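Local atomic coordinates of secreted protein (Streptomyces lividans TK24, PDB entry 5LXZ), a protein that probably works as a secreted copper-radical oxidase of the AA5 (galactose oxidase-like) family, carrying a mononuclear copper centre. Residues 33-38 and 581-586; 226-231 and 237-242; 246-251 and 458-463; 342-347 and 395-400. The protein carries 1 engineered substitution. All blocks are in the same frame, centred on the assembly; numbering follows the deposited sequence.

Contact 1: residues 33-38 and 581-586; sequences LLRTGK and SGWYMM
Arg-35 lays its side chain, from CB out to NH1, along one face of the Trp-583 indole. CB comes first, 3.6 Å from CG of Trp-583. CG of Arg-35 then stands 3.8 Å from the centroid of the Trp-583 five-membered ring, only 5° off the ring normal, a clear CH-pi contact. Further out, CD of Arg-35 lies near the indole CE2, and the guanidinium is displaced toward the benzo edge, with Arg-35 NH1 3.8 Å from Trp-583 CZ2. Guanidinium and indole planes are nearly parallel, 7° apart. This path depends on a first torsion that wedges CG between the backbone N and the carbonyl carbon (chi1 64°), followed by a bend at chi2 that turns the chain along the ring.

Closer to the start of the loop, Leu-33 and Met-585 meet tip to tip: CD2 of Leu-33 is 3.5 Å from SD and 3.6 Å from CE of Met-585. Trp-600 touches both side chains from the neighbouring strand 599-603. Arg-35 belongs to a type I turn, Leu-34 to Gly-37, closed by a bond of 2.9 Å from Gly-37 N to Leu-34 O. The turn presents the arginine to strand 582-590 of the C-terminal domain. No hydrogen bond joins the two segments, so the contact relies on shape, dispersion and the polarisable indole face, which would probably also suit the positive guanidinium.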
loop_
_atom_site.group_PDB
_atom_site.type_symbol
_atom_site.label_atom_id
_atom_site.label_comp_id
_atom_site.label_asym_id
_atom_site.label_seq_id
_atom_site.Cartn_x
_atom_site.Cartn_y
_atom_site.Cartn_z
ATOM N N LEU A 33 -6.873 11.615 1.038
ATOM C CA LEU A 33 -7.893 12.622 1.152
ATOM C C LEU A 33 -8.075 12.973 2.602
ATOM O O LEU A 33 -8.212 12.103 3.418
ATOM C CB LEU A 33 -9.201 12.161 0.527
ATOM C CG LEU A 33 -10.367 13.115 0.738
ATOM C CD1 LEU A 33 -10.124 14.420 -0.001
ATOM C CD2 LEU A 33 -11.674 12.480 0.267
ATOM N N LEU A 34 -8.010 14.270 2.923
ATOM C CA LEU A 34 -8.155 14.758 4.286
ATOM C C LEU A 34 -9.567 15.281 4.504
ATOM O O LEU A 34 -10.301 15.615 3.565
ATOM C CB LEU A 34 -7.186 15.921 4.490
ATOM C CG LEU A 34 -5.729 15.629 4.113
ATOM C CD1 LEU A 34 -4.957 16.939 4.206
ATOM C CD2 LEU A 34 -5.143 14.551 4.986
ATOM N N ARG A 35 -9.955 15.310 5.769
ATOM C CA ARG A 35 -11.320 15.686 6.142
ATOM C C ARG A 35 -11.674 17.119 5.818
ATOM O O ARG A 35 -12.825 17.485 5.854
ATOM C CB ARG A 35 -11.578 15.342 7.598
ATOM C CG ARG A 35 -10.749 16.083 8.631
ATOM C CD ARG A 35 -11.466 17.290 9.140
ATOM N NE ARG A 35 -10.885 17.724 10.416
ATOM C CZ ARG A 35 -11.314 18.783 11.091
ATOM N NH1 ARG A 35 -12.293 19.525 10.618
ATOM N NH2 ARG A 35 -10.779 19.058 12.269
ATOM N N THR A 36 -10.672 17.939 5.514
ATOM C CA THR A 36 -10.867 19.281 4.974
ATOM C C THR A 36 -11.286 19.332 3.524
ATOM O O THR A 36 -11.572 20.398 3.000
ATOM C CB THR A 36 -9.571 20.077 5.125
ATOM O OG1 THR A 36 -8.518 19.311 4.499
ATOM C CG2 THR A 36 -9.239 20.268 6.579
ATOM N N GLY A 37 -11.311 18.179 2.838
ATOM C CA GLY A 37 -11.605 18.113 1.448
ATOM C C GLY A 37 -10.388 18.262 0.555
ATOM O O GLY A 37 -10.521 18.165 -0.655
ATOM N N LYS A 38 -9.222 18.477 1.150
ATOM C CA LYS A 38 -7.989 18.618 0.403
ATOM C C LYS A 38 -7.243 17.299 0.385
ATOM O O LYS A 38 -7.506 16.414 1.220
ATOM C CB LYS A 38 -7.164 19.713 1.029
ATOM C CG LYS A 38 -7.949 21.034 0.996
ATOM C CD LYS A 38 -7.107 22.147 1.496
ATOM C CE LYS A 38 -7.915 23.411 1.743
ATOM N NZ LYS A 38 -6.958 24.446 2.235
ATOM N N SER A 581 -13.848 4.872 14.207
ATOM C CA SER A 581 -13.949 6.287 14.511
ATOM C C SER A 581 -13.067 7.100 13.558
ATOM O O SER A 581 -11.996 6.668 13.116
ATOM C CB SER A 581 -13.487 6.507 15.909
ATOM O OG SER A 581 -14.307 5.801 16.805
ATOM N N GLY A 582 -13.545 8.276 13.212
ATOM C CA GLY A 582 -12.890 9.114 12.251
ATOM C C GLY A 582 -13.865 9.802 11.348
ATOM O O GLY A 582 -15.071 9.795 11.591
ATOM N N TRP A 583 -13.324 10.433 10.333
ATOM C CA TRP A 583 -14.099 11.232 9.412
ATOM C C TRP A 583 -14.404 10.433 8.157
ATOM O O TRP A 583 -13.562 9.695 7.656
ATOM C CB TRP A 583 -13.330 12.477 9.046
ATOM C CG TRP A 583 -13.282 13.498 10.108
ATOM C CD1 TRP A 583 -12.434 13.520 11.196
ATOM C CD2 TRP A 583 -14.125 14.634 10.233
ATOM N NE1 TRP A 583 -12.664 14.651 11.934
ATOM C CE2 TRP A 583 -13.697 15.345 11.375
ATOM C CE3 TRP A 583 -15.157 15.141 9.461
ATOM C CZ2 TRP A 583 -14.282 16.541 11.762
ATOM C CZ3 TRP A 583 -15.757 16.303 9.854
ATOM C CH2 TRP A 583 -15.312 16.999 10.989
ATOM N N TYR A 584 -15.589 10.667 7.606
ATOM C CA TYR A 584 -16.120 9.994 6.470
ATOM C C TYR A 584 -16.771 10.986 5.530
ATOM O O TYR A 584 -17.339 11.992 5.964
ATOM C CB TYR A 584 -17.207 9.025 6.871
ATOM C CG TYR A 584 -16.750 7.807 7.644
ATOM C CD1 TYR A 584 -16.502 7.891 9.009
ATOM C CD2 TYR A 584 -16.556 6.586 7.016
ATOM C CE1 TYR A 584 -16.065 6.796 9.713
ATOM C CE2 TYR A 584 -16.136 5.478 7.723
ATOM C CZ TYR A 584 -15.867 5.577 9.058
ATOM O OH TYR A 584 -15.463 4.454 9.757
ATOM N N MET A 585 -16.736 10.656 4.240
ATOM C CA MET A 585 -17.609 11.269 3.241
ATOM C C MET A 585 -18.961 10.620 3.255
ATOM O O MET A 585 -19.056 9.398 3.137
ATOM C CB MET A 585 -17.025 11.129 1.868
ATOM C CG MET A 585 -15.803 11.988 1.605
ATOM S SD MET A 585 -15.086 11.714 -0.022
ATOM C CE MET A 585 -14.330 10.097 0.143
ATOM N N MET A 586 -20.050 11.396 3.359
ATOM C CA MET A 586 -21.366 10.836 3.207
ATOM C C MET A 586 -21.925 11.233 1.857
ATOM O O MET A 586 -22.085 12.425 1.570
ATOM C CB MET A 586 -22.321 11.257 4.319
ATOM C CG MET A 586 -23.573 10.384 4.316
ATOM S SD MET A 586 -24.809 10.974 5.467
ATOM C CE MET A 586 -25.503 12.361 4.581
#

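Contact 2: residues 226-231 and 237-242; sequences AFEFDP and IKVDPM
Ala-226 meets the second strand where the pairing begins to open. Its O accepts a nearly straight bond from Val-239 N (3.1 Å, 171° at the hydrogen), whereas the return link is made through a water that accepts from Ala-226 N and donates to Val-239 O. The methyl CB of Ala-226 rests 3.4 Å from Asp-240 O and also touches CG2 of Val-239.

Phe-227 pairs with Lys-238 as an antiparallel non-hydrogen-bonded pair. Its CA leans on Ile-237 O, and CD2 of Phe-227 approaches Lys-238 CA obliquely at 3.6 Å, the side chains crossing at a slant. With CG beside its own backbone N (chi1 -59°), the phenyl group is brought beside the backbone of Lys-238, with Ile-237 C near its edge.

Glu-228 and Ile-237 form the hydrogen-bonded pair, with both N-to-O distances 2.8 Å: Glu-228 N reaches Ile-237 O in the carbonyl plane, while Ile-237 N approaches Glu-228 O tilted from its plane. The Glu-228 side chain crosses that of Val-239 at about a right angle, its CG 3.9 Å from Val-239 CG1, and the carboxylate is held beyond the hairpin by Tyr-279 and Asn-90.

Finally, Asp-230 offers CB to CD1 of Ile-237, 3.8 Å away, as its OD1 accepts from the turn nitrogens of Val-232 and Ala-233. The arrangement is an antiparallel beta hairpin on the edge of a sheet, consistent with the outer half of a propeller blade.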
loop_
_atom_site.group_PDB
_atom_site.type_symbol
_atom_site.label_atom_id
_atom_site.label_comp_id
_atom_site.label_asym_id
_atom_site.label_seq_id
_atom_site.Cartn_x
_atom_site.Cartn_y
_atom_site.Cartn_z
ATOM N N ALA A 226 7.929 8.973 13.195
ATOM C CA ALA A 226 6.488 9.022 13.101
ATOM C C ALA A 226 5.937 10.404 13.311
ATOM O O ALA A 226 6.452 11.185 14.159
ATOM C CB ALA A 226 5.864 8.070 14.079
ATOM N N PHE A 227 4.856 10.716 12.601
ATOM C CA PHE A 227 4.236 12.026 12.694
ATOM C C PHE A 227 2.724 11.856 12.631
ATOM O O PHE A 227 2.232 10.861 12.118
ATOM C CB PHE A 227 4.630 12.889 11.481
ATOM C CG PHE A 227 6.099 13.096 11.328
ATOM C CD1 PHE A 227 6.892 12.158 10.692
ATOM C CD2 PHE A 227 6.708 14.190 11.940
ATOM C CE1 PHE A 227 8.265 12.332 10.590
ATOM C CE2 PHE A 227 8.091 14.338 11.863
ATOM C CZ PHE A 227 8.849 13.434 11.184
ATOM N N GLU A 228 1.994 12.833 13.128
ATOM C CA GLU A 228 0.605 12.983 12.784
ATOM C C GLU A 228 0.491 14.161 11.837
ATOM O O GLU A 228 0.944 15.245 12.165
ATOM C CB GLU A 228 -0.258 13.172 13.997
ATOM C CG GLU A 228 -0.364 11.944 14.891
ATOM C CD GLU A 228 -1.329 12.135 16.053
ATOM O OE1 GLU A 228 -2.149 13.099 16.018
ATOM O OE2 GLU A 228 -1.314 11.328 17.006
ATOM N N PHE A 229 -0.089 13.986 10.657
ATOM C CA PHE A 229 -0.330 15.128 9.794
ATOM C C PHE A 229 -1.667 15.713 10.216
ATOM O O PHE A 229 -2.693 15.023 10.180
ATOM C CB PHE A 229 -0.389 14.760 8.310
ATOM C CG PHE A 229 -0.518 15.964 7.445
ATOM C CD1 PHE A 229 0.634 16.725 7.165
ATOM C CD2 PHE A 229 -1.762 16.445 7.009
ATOM C CE1 PHE A 229 0.553 17.874 6.398
ATOM C CE2 PHE A 229 -1.815 17.627 6.254
ATOM C CZ PHE A 229 -0.665 18.315 5.947
ATOM N N ASP A 230 -1.657 16.985 10.604
ATOM C CA ASP A 230 -2.848 17.686 11.044
ATOM C C ASP A 230 -3.423 18.437 9.835
ATOM O O ASP A 230 -2.784 19.370 9.327
ATOM C CB ASP A 230 -2.437 18.635 12.184
ATOM C CG ASP A 230 -3.575 19.476 12.705
ATOM O OD1 ASP A 230 -4.531 19.748 11.982
ATOM O OD2 ASP A 230 -3.457 19.894 13.883
ATOM N N PRO A 231 -4.598 18.027 9.344
ATOM C CA PRO A 231 -5.150 18.631 8.146
ATOM C C PRO A 231 -5.635 20.071 8.329
ATOM O O PRO A 231 -5.701 20.794 7.344
ATOM C CB PRO A 231 -6.284 17.724 7.766
ATOM C CG PRO A 231 -6.631 16.975 8.967
ATOM C CD PRO A 231 -5.470 16.973 9.909
ATOM N N ILE A 237 3.215 16.834 12.577
ATOM C CA ILE A 237 3.519 17.005 14.008
ATOM C C ILE A 237 4.282 15.769 14.488
ATOM O O ILE A 237 3.770 14.639 14.404
ATOM C CB ILE A 237 2.245 17.188 14.818
ATOM C CG1 ILE A 237 1.418 18.367 14.278
ATOM C CG2 ILE A 237 2.630 17.371 16.305
ATOM C CD1 ILE A 237 0.139 18.610 15.013
ATOM N N LYS A 238 5.491 15.945 14.993
ATOM C CA LYS A 238 6.291 14.837 15.433
ATOM C C LYS A 238 5.643 14.173 16.651
ATOM O O LYS A 238 5.175 14.864 17.570
ATOM C CB LYS A 238 7.694 15.326 15.829
ATOM C CG LYS A 238 8.655 14.212 16.197
ATOM C CD LYS A 238 10.096 14.729 16.213
ATOM C CE LYS A 238 11.119 13.613 16.198
ATOM N NZ LYS A 238 11.110 12.812 17.448
ATOM N N VAL A 239 5.554 12.849 16.622
ATOM C CA VAL A 239 5.145 12.047 17.754
ATOM C C VAL A 239 6.246 11.077 18.094
ATOM O O VAL A 239 7.299 11.087 17.476
ATOM C CB VAL A 239 3.768 11.353 17.483
ATOM C CG1 VAL A 239 2.686 12.417 17.282
ATOM C CG2 VAL A 239 3.821 10.308 16.357
ATOM N N ASP A 240 6.012 10.172 19.044
ATOM C CA ASP A 240 7.105 9.242 19.380
ATOM C C ASP A 240 7.496 8.416 18.162
ATOM O O ASP A 240 6.594 7.960 17.424
ATOM C CB ASP A 240 6.714 8.260 20.476
ATOM C CG ASP A 240 6.698 8.862 21.849
ATOM O OD1 ASP A 240 6.781 10.115 22.003
ATOM O OD2 ASP A 240 6.491 8.037 22.768
ATOM N N PRO A 241 8.801 8.190 17.969
ATOM C CA PRO A 241 9.201 7.250 16.931
ATOM C C PRO A 241 8.812 5.814 17.300
ATOM O O PRO A 241 8.657 5.475 18.468
ATOM C CB PRO A 241 10.712 7.384 16.925
ATOM C CG PRO A 241 11.083 7.736 18.345
ATOM C CD PRO A 241 9.987 8.675 18.735
ATOM N N MET A 242 8.641 4.981 16.281
ATOM C CA MET A 242 8.485 3.563 16.495
ATOM C C MET A 242 9.741 2.964 17.146
ATOM O O MET A 242 10.840 3.523 17.051
ATOM C CB MET A 242 8.240 2.834 15.168
ATOM C CG MET A 242 6.945 3.231 14.551
ATOM S SD MET A 242 6.622 2.370 12.997
ATOM C CE MET A 242 7.987 2.949 12.003
HETATM O O HOH W 1 9.157 10.486 15.475
#

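Contact 3: residues 246-251 and 458-463; sequences RAYPTL and RNYHSG. Engineered in segment 246-251: Ala-247 (natural residue Trp). With CU (copper (II) ion), chain B; EDO (1,2-ethanediol), chain P.
Coordination through copper is what chiefly joins Tyr-248 to His-461. The metal is held by Tyr-248 OH at 2.1 Å, His-461 NE2 at 2.0 Å and a water at 2.2 Å, and His-548 completes this set. Tyr-460 OH stands off at 2.8 Å from copper, too long for an ordinary bond but fitting the distant axial tyrosine of galactose oxidase-like sites. Copper and the water both lie at the edge of the His-461 ring. Tyr-248 is modelled in two conformers, and these distances hold for one of them.

Hydrogen bonding adds a direct link across the segments, from Tyr-460 OH to Tyr-248 OH, 3.0 Å apart, with the phenol side chains crossing at about a right angle. Behind the first shell, His-461 ND1 is bonded to Asp-478, which fixes the imidazole's rotation and leaves NE2 turned to the metal. Ser-462 OG donates to Asn-459 O, bracing the turn that carries both ligands.

Ring packing is local: CD2 of His-461 sits 3.7 Å above the centre of the Tyr-460 ring, an overlap possible because Tyr-460 swings CG away from its own backbone N (chi1 -174°).

Ala-247, engineered in place of tryptophan, immediately precedes Tyr-248. Both ligand-bearing turns lead into edge strands, 250-253 and 462-466, of two separate four-stranded propeller-type sheets, and Cys-80 contacts Tyr-248 from a further loop.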
loop_
_atom_site.group_PDB
_atom_site.type_symbol
_atom_site.label_atom_id
_atom_site.label_comp_id
_atom_site.label_asym_id
_atom_site.label_seq_id
_atom_site.Cartn_x
_atom_site.Cartn_y
_atom_site.Cartn_z
ATOM N N ARG A 246 11.334 1.048 9.986
ATOM C CA ARG A 246 10.498 0.362 9.008
ATOM C C ARG A 246 10.374 1.178 7.740
ATOM O O ARG A 246 9.784 2.240 7.748
ATOM C CB ARG A 246 9.089 0.097 9.554
ATOM C CG ARG A 246 9.021 -0.604 10.911
ATOM C CD ARG A 246 7.543 -0.657 11.325
ATOM N NE ARG A 246 7.436 -1.126 12.688
ATOM C CZ ARG A 246 7.348 -2.406 13.064
ATOM N NH1 ARG A 246 7.254 -3.387 12.204
ATOM N NH2 ARG A 246 7.316 -2.740 14.353
ATOM N N ALA A 247 10.937 0.661 6.651
ATOM C CA ALA A 247 10.575 1.069 5.308
ATOM C C ALA A 247 9.505 0.123 4.833
ATOM O O ALA A 247 9.698 -1.095 4.817
ATOM C CB ALA A 247 11.759 1.023 4.337
ATOM N N TYR A 248 8.364 0.681 4.420
ATOM C CA TYR A 248 7.219 -0.062 3.859
ATOM C C TYR A 248 6.383 -0.831 4.897
ATOM O O TYR A 248 5.955 -1.972 4.667
ATOM C CB TYR A 248 7.635 -1.044 2.776
ATOM C CG TYR A 248 8.123 -0.516 1.489
ATOM C CD1 TYR A 248 8.286 0.842 1.237
ATOM C CD2 TYR A 248 8.355 -1.428 0.478
ATOM C CE1 TYR A 248 8.727 1.256 0.000
ATOM C CE2 TYR A 248 8.811 -1.021 -0.727
ATOM C CZ TYR A 248 8.987 0.306 -0.966
ATOM O OH TYR A 248 9.418 0.609 -2.216
ATOM N N PRO A 249 6.106 -0.237 6.057
ATOM C CA PRO A 249 5.193 -0.892 6.982
ATOM C C PRO A 249 3.706 -0.670 6.591
ATOM O O PRO A 249 3.364 0.332 5.938
ATOM C CB PRO A 249 5.495 -0.184 8.285
ATOM C CG PRO A 249 5.696 1.206 7.861
ATOM C CD PRO A 249 6.436 1.115 6.531
ATOM N N THR A 250 2.847 -1.598 7.025
ATOM C CA THR A 250 1.418 -1.279 7.051
ATOM C C THR A 250 1.041 -0.776 8.412
ATOM O O THR A 250 1.434 -1.367 9.413
ATOM C CB THR A 250 0.580 -2.506 6.686
ATOM O OG1 THR A 250 0.694 -2.672 5.267
ATOM C CG2 THR A 250 -0.890 -2.352 7.010
ATOM N N LEU A 251 0.257 0.311 8.422
ATOM C CA LEU A 251 -0.413 0.800 9.621
ATOM C C LEU A 251 -1.891 0.551 9.464
ATOM O O LEU A 251 -2.461 0.951 8.441
ATOM C CB LEU A 251 -0.166 2.291 9.768
ATOM C CG LEU A 251 1.074 2.697 10.574
ATOM C CD1 LEU A 251 2.348 2.123 10.105
ATOM C CD2 LEU A 251 1.130 4.236 10.599
ATOM N N ARG A 458 0.012 3.994 -15.462
ATOM C CA ARG A 458 0.306 3.971 -14.009
ATOM C C ARG A 458 0.718 2.566 -13.578
ATOM O O ARG A 458 -0.097 1.656 -13.628
ATOM C CB ARG A 458 -0.905 4.484 -13.208
ATOM C CG ARG A 458 -0.930 6.033 -13.084
ATOM C CD ARG A 458 -2.100 6.552 -12.307
ATOM N NE ARG A 458 -3.302 6.413 -13.086
ATOM C CZ ARG A 458 -3.705 7.287 -13.999
ATOM N NH1 ARG A 458 -4.833 7.049 -14.625
ATOM N NH2 ARG A 458 -2.986 8.380 -14.286
ATOM N N ASN A 459 1.981 2.390 -13.182
ATOM C CA ASN A 459 2.493 1.098 -12.722
ATOM C C ASN A 459 2.931 1.254 -11.273
ATOM O O ASN A 459 2.099 1.672 -10.458
ATOM C CB ASN A 459 3.462 0.413 -13.728
ATOM C CG ASN A 459 4.767 1.169 -13.978
ATOM O OD1 ASN A 459 5.705 1.134 -13.172
ATOM N ND2 ASN A 459 4.849 1.841 -15.139
ATOM N N TYR A 460 4.163 0.908 -10.954
ATOM C CA TYR A 460 4.740 1.066 -9.600
ATOM C C TYR A 460 4.623 2.483 -9.117
ATOM O O TYR A 460 4.711 3.428 -9.899
ATOM C CB TYR A 460 6.218 0.688 -9.733
ATOM C CG TYR A 460 7.040 0.619 -8.508
ATOM C CD1 TYR A 460 6.608 -0.134 -7.444
ATOM C CD2 TYR A 460 8.277 1.224 -8.466
ATOM C CE1 TYR A 460 7.407 -0.270 -6.325
ATOM C CE2 TYR A 460 9.085 1.103 -7.325
ATOM C CZ TYR A 460 8.611 0.360 -6.287
ATOM O OH TYR A 460 9.396 0.227 -5.153
ATOM N N HIS A 461 4.372 2.658 -7.812
ATOM C CA HIS A 461 4.328 3.988 -7.207
ATOM C C HIS A 461 3.219 4.853 -7.769
ATOM O O HIS A 461 3.451 6.045 -8.018
ATOM C CB HIS A 461 5.673 4.693 -7.320
ATOM C CG HIS A 461 6.732 4.138 -6.423
ATOM N ND1 HIS A 461 8.068 4.407 -6.599
ATOM C CD2 HIS A 461 6.645 3.376 -5.304
ATOM C CE1 HIS A 461 8.768 3.818 -5.654
ATOM N NE2 HIS A 461 7.932 3.198 -4.851
ATOM N N SER A 462 2.030 4.273 -7.894
ATOM C CA SER A 462 0.822 4.966 -8.331
ATOM C C SER A 462 -0.249 4.855 -7.286
ATOM O O SER A 462 -0.056 4.224 -6.200
ATOM C CB SER A 462 0.306 4.377 -9.648
ATOM O OG SER A 462 1.300 4.366 -10.631
ATOM N N GLY A 463 -1.399 5.495 -7.550
ATOM C CA GLY A 463 -2.536 5.286 -6.694
ATOM C C GLY A 463 -3.729 6.077 -7.154
ATOM O O GLY A 463 -3.652 6.758 -8.177
HETATM CU CU CU B . 8.323 2.010 -3.256
HETATM C C1 EDO P . 0.207 1.426 3.957
HETATM O O1 EDO P . 0.250 2.861 4.025
HETATM C C2 EDO P . -0.850 0.922 4.873
HETATM O O2 EDO P . -0.645 1.690 6.064
HETATM O O HOH W 2 10.500 2.064 -3.425
#

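Contact 4: residues 342-347 and 395-400; sequences GMSDAN and FVDGPS
Met-343 bends its chain to set its methyl on the Phe-395 ring. The chain leaves with CG opposite the backbone N (chi1 176°) and bends twice in the same sense, chi2 71° and chi3 73°, carrying CE of Met-343 over the ring, 3.5 Å from the Phe-395 ring centroid. SD of Met-343 follows, 4.5 Å from the Phe-395 centroid and still above the face, a Met-aromatic contact alongside the CH-pi one. The two side chains run side by side in the same direction, and Val-367 and Arg-384 touch both.

Phe-395 lies on strand 395-397, at one edge of a four-stranded antiparallel sheet, consistent with a propeller blade, whereas the 342-347 loop carries the chain from the preceding sheet into this one. The contact thus pins what is probably an inter-blade connection against the outer strand of the blade it enters.

Ser-344 OG and Asp-397 CG both stand beside the backbone N. From there Ser-344 OG donates to the syn lone pair of Asp-397 OD1, a short bond of 2.6 Å. A water bridges the same pair: it accepts from Ser-344 N and donates to Asp-397 OD1. Lys-382 forms a salt bridge with the other carboxylate oxygen, OD2.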
loop_
_atom_site.group_PDB
_atom_site.type_symbol
_atom_site.label_atom_id
_atom_site.label_comp_id
_atom_site.label_asym_id
_atom_site.label_seq_id
_atom_site.Cartn_x
_atom_site.Cartn_y
_atom_site.Cartn_z
ATOM N N GLY A 342 -8.174 -21.205 -1.197
ATOM C CA GLY A 342 -8.862 -20.943 -2.431
ATOM C C GLY A 342 -8.302 -19.885 -3.349
ATOM O O GLY A 342 -8.825 -19.705 -4.431
ATOM N N MET A 343 -7.285 -19.153 -2.902
ATOM C CA MET A 343 -6.708 -18.090 -3.700
ATOM C C MET A 343 -6.084 -18.601 -5.021
ATOM O O MET A 343 -5.082 -19.307 -4.994
ATOM C CB MET A 343 -5.643 -17.330 -2.903
ATOM C CG MET A 343 -4.927 -16.248 -3.700
ATOM S SD MET A 343 -5.901 -14.802 -4.104
ATOM C CE MET A 343 -5.981 -14.026 -2.463
ATOM N N SER A 344 -6.665 -18.183 -6.137
ATOM C CA SER A 344 -6.041 -18.389 -7.441
ATOM C C SER A 344 -4.840 -17.521 -7.584
ATOM O O SER A 344 -4.812 -16.412 -7.033
ATOM C CB SER A 344 -6.989 -18.096 -8.549
ATOM O OG SER A 344 -8.004 -19.082 -8.564
ATOM N N ASP A 345 -3.819 -17.946 -8.334
ATOM C CA ASP A 345 -2.621 -17.088 -8.554
ATOM C C ASP A 345 -2.042 -16.675 -7.207
ATOM O O ASP A 345 -1.711 -15.513 -6.986
ATOM C CB ASP A 345 -2.904 -15.888 -9.476
ATOM C CG ASP A 345 -3.225 -16.322 -10.894
ATOM O OD1 ASP A 345 -2.809 -17.459 -11.231
ATOM O OD2 ASP A 345 -3.791 -15.521 -11.630
ATOM N N ALA A 346 -1.925 -17.649 -6.291
ATOM C CA ALA A 346 -1.365 -17.377 -4.975
ATOM C C ALA A 346 0.126 -17.052 -5.050
ATOM O O ALA A 346 0.699 -16.478 -4.121
ATOM C CB ALA A 346 -1.625 -18.536 -4.058
ATOM N N ASN A 347 0.740 -17.374 -6.192
ATOM C CA ASN A 347 2.083 -17.007 -6.530
ATOM C C ASN A 347 2.229 -15.634 -7.186
ATOM O O ASN A 347 3.321 -15.259 -7.606
ATOM C CB ASN A 347 2.688 -18.100 -7.428
ATOM C CG ASN A 347 1.936 -18.284 -8.745
ATOM O OD1 ASN A 347 0.756 -18.009 -8.872
ATOM N ND2 ASN A 347 2.671 -18.758 -9.749
ATOM N N PHE A 395 -11.561 -18.028 -0.833
ATOM C CA PHE A 395 -11.532 -17.268 -2.052
ATOM C C PHE A 395 -12.154 -18.058 -3.204
ATOM O O PHE A 395 -11.922 -19.279 -3.328
ATOM C CB PHE A 395 -10.132 -16.851 -2.422
ATOM C CG PHE A 395 -9.607 -15.716 -1.609
ATOM C CD1 PHE A 395 -9.833 -14.392 -2.014
ATOM C CD2 PHE A 395 -8.850 -15.964 -0.485
ATOM C CE1 PHE A 395 -9.323 -13.343 -1.297
ATOM C CE2 PHE A 395 -8.350 -14.875 0.246
ATOM C CZ PHE A 395 -8.595 -13.602 -0.186
ATOM N N VAL A 396 -12.898 -17.329 -4.024
ATOM C CA VAL A 396 -13.408 -17.841 -5.310
ATOM C C VAL A 396 -13.086 -16.811 -6.341
ATOM O O VAL A 396 -13.076 -15.603 -6.046
ATOM C CB VAL A 396 -14.912 -18.133 -5.289
ATOM C CG1 VAL A 396 -15.230 -19.171 -4.245
ATOM C CG2 VAL A 396 -15.715 -16.896 -5.016
ATOM N N ASP A 397 -12.810 -17.231 -7.566
ATOM C CA ASP A 397 -12.486 -16.268 -8.606
ATOM C C ASP A 397 -13.687 -15.380 -8.898
ATOM O O ASP A 397 -14.842 -15.847 -8.934
ATOM C CB ASP A 397 -12.060 -16.948 -9.924
ATOM C CG ASP A 397 -10.727 -17.626 -9.841
ATOM O OD1 ASP A 397 -10.064 -17.544 -8.787
ATOM O OD2 ASP A 397 -10.296 -18.254 -10.859
ATOM N N GLY A 398 -13.402 -14.095 -9.097
ATOM C CA GLY A 398 -14.373 -13.146 -9.641
ATOM C C GLY A 398 -14.120 -12.974 -11.130
ATOM O O GLY A 398 -13.442 -13.787 -11.783
ATOM N N PRO A 399 -14.654 -11.899 -11.704
ATOM C CA PRO A 399 -14.407 -11.655 -13.113
ATOM C C PRO A 399 -12.954 -11.347 -13.396
ATOM O O PRO A 399 -12.251 -10.722 -12.566
ATOM C CB PRO A 399 -15.298 -10.427 -13.417
ATOM C CG PRO A 399 -15.361 -9.715 -12.120
ATOM C CD PRO A 399 -15.373 -10.772 -11.061
ATOM N N SER A 400 -12.496 -11.724 -14.577
ATOM C CA SER A 400 -11.132 -11.461 -14.962
ATOM C C SER A 400 -10.919 -10.184 -15.746
ATOM O O SER A 400 -11.821 -9.719 -16.446
ATOM C CB SER A 400 -10.566 -12.617 -15.768
ATOM O OG SER A 400 -10.511 -13.764 -14.949
HETATM O O HOH W 3 -9.589 -17.387 -6.018
#

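In the fold
From the N terminus, the 33-38 segment is met first, and contact 1 closes almost the whole chain by bringing it to strand 582-590 of the C-terminal domain. The other three contacts all lie within that span. Contact 2 is a short hairpin, complete before contact 3 opens, and the two therefore stand in series. Contact 3 then spans most of the Kelch region and encloses contact 4, which probably links neighbouring blades. No two loops cross. Contacts 1 and 2 touch in space, Leu-34 packing on Phe-229 and Pro-231, so the 33-38 segment packs against the 226-238 hairpin there. Contact 3 lies near the centre of the chain, while contacts 2 and 4 lie on opposite sides of it, centres about 38 Å apart.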